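Local coordinates for protein 6-phosphogluconolactonase (Trypanosoma cruzi, PDB 6VYE) that probably hydrolyses 6-phosphogluconolactone to 6-phosphogluconate, the lactonase step of the oxidative pentose phosphate pathway, at residues R248-C253 / V257-D262. Sequence-based numbering, arbitrary orientation.
Sequences RFLRNC and VTFILD
C253 and V257 meet through aliphatic carbon: CB of C253 presses on CG2 of V257 at 3.4 Å, tighter than usual for two carbons. On the valine, the branch that does the touching is the one beside the backbone N, while CG1, anti to that N (chi1 178°), is turned to the F259 ring, 3.5 Å from its CE2. In C253, chi1 -80° puts SG beside the backbone N, leaving CB as the atom nearest the valine; SG lies 4.0 Å from CD2 of L250. A small cysteine and a compact, branched valine suit a site where the chain returns on itself after only three residues. Farther along the strand, the methyl CD1 of L250 approaches CZ of F259 at 4.4 Å, obliquely to the ring; CB of F259 does not face the turn, but with chi1 -74° placing CG, the ring is long enough to reach the leucine. The 3-10 segment that ends at N252 packs against the first residues of strand 256-262, which lies between strands 14-18 and 219-224 in the parallel part of the central sheet, consistent with the Rossmann-like clan of this family. C253 N bonds to L250 O at 3.1 Å and closes the last turn, from which both residues direct CB at the strand. L250 also touches I214 of helix 211-215, and F259 touches L222 on the neighbouring strand, so both belong to a buried apolar layer. R251, whose CB is directed away from the strand, has CD 3.3 Å above the centre of the R248 guanidinium; its NH2 makes a salt bridge with D239.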
loop_
_atom_site.group_PDB
_atom_site.type_symbol
_atom_site.label_atom_id
_atom_site.label_comp_id
_atom_site.label_asym_id
_atom_site.label_seq_id
_atom_site.Cartn_x
_atom_site.Cartn_y
_atom_site.Cartn_z
ATOM N N ARG A 248 -13.002 -1.870 -4.386
ATOM C CA ARG A 248 -13.795 -1.175 -5.446
ATOM C C ARG A 248 -13.365 0.285 -5.630
ATOM O O ARG A 248 -13.312 0.727 -6.801
ATOM C CB ARG A 248 -15.287 -1.194 -5.097
ATOM C CG ARG A 248 -16.173 -0.611 -6.189
ATOM C CD ARG A 248 -16.275 -1.501 -7.409
ATOM N NE ARG A 248 -17.158 -0.898 -8.420
ATOM C CZ ARG A 248 -17.355 -1.372 -9.640
ATOM N NH1 ARG A 248 -16.819 -2.521 -10.005
ATOM N NH2 ARG A 248 -18.129 -0.725 -10.475
ATOM N N PHE A 249 -12.955 0.980 -4.567
ATOM C CA PHE A 249 -12.592 2.426 -4.588
ATOM C C PHE A 249 -11.400 2.661 -5.531
ATOM O O PHE A 249 -11.312 3.750 -6.041
ATOM C CB PHE A 249 -12.335 2.973 -3.180
ATOM C CG PHE A 249 -11.038 2.532 -2.551
ATOM C CD1 PHE A 249 -9.842 3.165 -2.864
ATOM C CD2 PHE A 249 -11.006 1.485 -1.653
ATOM C CE1 PHE A 249 -8.647 2.748 -2.299
ATOM C CE2 PHE A 249 -9.813 1.083 -1.066
ATOM C CZ PHE A 249 -8.635 1.703 -1.414
ATOM N N LEU A 250 -10.509 1.685 -5.752
ATOM C CA LEU A 250 -9.321 1.867 -6.639
ATOM C C LEU A 250 -9.756 2.347 -8.032
ATOM O O LEU A 250 -8.905 2.911 -8.749
ATOM C CB LEU A 250 -8.542 0.555 -6.739
ATOM C CG LEU A 250 -7.865 0.076 -5.448
ATOM C CD1 LEU A 250 -7.283 -1.297 -5.638
ATOM C CD2 LEU A 250 -6.767 1.040 -4.977
ATOM N N ARG A 251 -11.021 2.134 -8.427
ATOM C CA ARG A 251 -11.531 2.613 -9.743
ATOM C C ARG A 251 -11.497 4.145 -9.768
ATOM O O ARG A 251 -11.478 4.701 -10.855
ATOM C CB ARG A 251 -12.963 2.153 -10.028
ATOM C CG ARG A 251 -13.101 0.650 -10.200
ATOM C CD ARG A 251 -14.554 0.254 -10.363
ATOM N NE ARG A 251 -15.134 0.795 -11.581
ATOM C CZ ARG A 251 -15.162 0.166 -12.759
ATOM N NH1 ARG A 251 -14.621 -1.036 -12.904
ATOM N NH2 ARG A 251 -15.725 0.755 -13.802
ATOM N N ASN A 252 -11.546 4.787 -8.612
ATOM C CA ASN A 252 -11.559 6.266 -8.486
ATOM C C ASN A 252 -10.139 6.843 -8.448
ATOM O O ASN A 252 -10.005 8.073 -8.278
ATOM C CB ASN A 252 -12.314 6.672 -7.224
ATOM C CG ASN A 252 -13.798 6.383 -7.319
ATOM O OD1 ASN A 252 -14.408 6.024 -6.312
ATOM N ND2 ASN A 252 -14.364 6.495 -8.508
ATOM N N CYS A 253 -9.098 6.030 -8.592
ATOM C CA CYS A 253 -7.702 6.518 -8.497
ATOM C C CYS A 253 -7.447 7.605 -9.545
ATOM O O CYS A 253 -7.885 7.427 -10.675
ATOM C CB CYS A 253 -6.725 5.358 -8.597
ATOM S SG CYS A 253 -6.554 4.476 -7.028
ATOM N N VAL A 257 -2.387 3.893 -12.590
ATOM C CA VAL A 257 -2.711 2.622 -11.885
ATOM C C VAL A 257 -2.169 1.450 -12.683
ATOM O O VAL A 257 -2.521 1.335 -13.854
ATOM C CB VAL A 257 -4.226 2.459 -11.639
ATOM C CG1 VAL A 257 -4.548 1.129 -10.971
ATOM C CG2 VAL A 257 -4.750 3.592 -10.793
ATOM N N THR A 258 -1.382 0.594 -12.035
ATOM C CA THR A 258 -0.850 -0.669 -12.618
ATOM C C THR A 258 -1.284 -1.828 -11.738
ATOM O O THR A 258 -1.001 -1.764 -10.550
ATOM C CB THR A 258 0.678 -0.664 -12.743
ATOM O OG1 THR A 258 1.038 0.558 -13.383
ATOM C CG2 THR A 258 1.234 -1.814 -13.558
ATOM N N PHE A 259 -1.996 -2.800 -12.323
ATOM C CA PHE A 259 -2.320 -4.115 -11.712
ATOM C C PHE A 259 -1.332 -5.142 -12.279
ATOM O O PHE A 259 -1.204 -5.276 -13.523
ATOM C CB PHE A 259 -3.772 -4.533 -11.995
ATOM C CG PHE A 259 -4.854 -3.809 -11.229
ATOM C CD1 PHE A 259 -6.152 -4.293 -11.247
ATOM C CD2 PHE A 259 -4.613 -2.615 -10.570
ATOM C CE1 PHE A 259 -7.171 -3.636 -10.583
ATOM C CE2 PHE A 259 -5.627 -1.975 -9.873
ATOM C CZ PHE A 259 -6.904 -2.488 -9.872
ATOM N N ILE A 260 -0.586 -5.794 -11.391
ATOM C CA ILE A 260 0.405 -6.839 -11.750
ATOM C C ILE A 260 -0.174 -8.153 -11.229
ATOM O O ILE A 260 -0.378 -8.294 -10.010
ATOM C CB ILE A 260 1.808 -6.467 -11.206
ATOM C CG1 ILE A 260 2.198 -5.039 -11.600
ATOM C CG2 ILE A 260 2.867 -7.485 -11.615
ATOM C CD1 ILE A 260 3.602 -4.634 -11.133
ATOM N N LEU A 261 -0.508 -9.051 -12.148
ATOM C CA LEU A 261 -1.295 -10.281 -11.886
ATOM C C LEU A 261 -0.520 -11.533 -12.320
ATOM O O LEU A 261 0.327 -11.446 -13.246
ATOM C CB LEU A 261 -2.592 -10.165 -12.683
ATOM C CG LEU A 261 -3.360 -8.862 -12.502
ATOM C CD1 LEU A 261 -4.618 -8.878 -13.353
ATOM C CD2 LEU A 261 -3.724 -8.658 -11.037
ATOM N N ASP A 262 -0.857 -12.678 -11.728
ATOM C CA ASP A 262 -0.473 -14.014 -12.247
ATOM C C ASP A 262 -1.571 -14.466 -13.222
ATOM O O ASP A 262 -2.623 -13.790 -13.295
ATOM C CB ASP A 262 -0.177 -14.995 -11.102
ATOM C CG ASP A 262 -1.392 -15.600 -10.413
ATOM O OD1 ASP A 262 -2.461 -14.934 -10.366
ATOM O OD2 ASP A 262 -1.265 -16.738 -9.923
#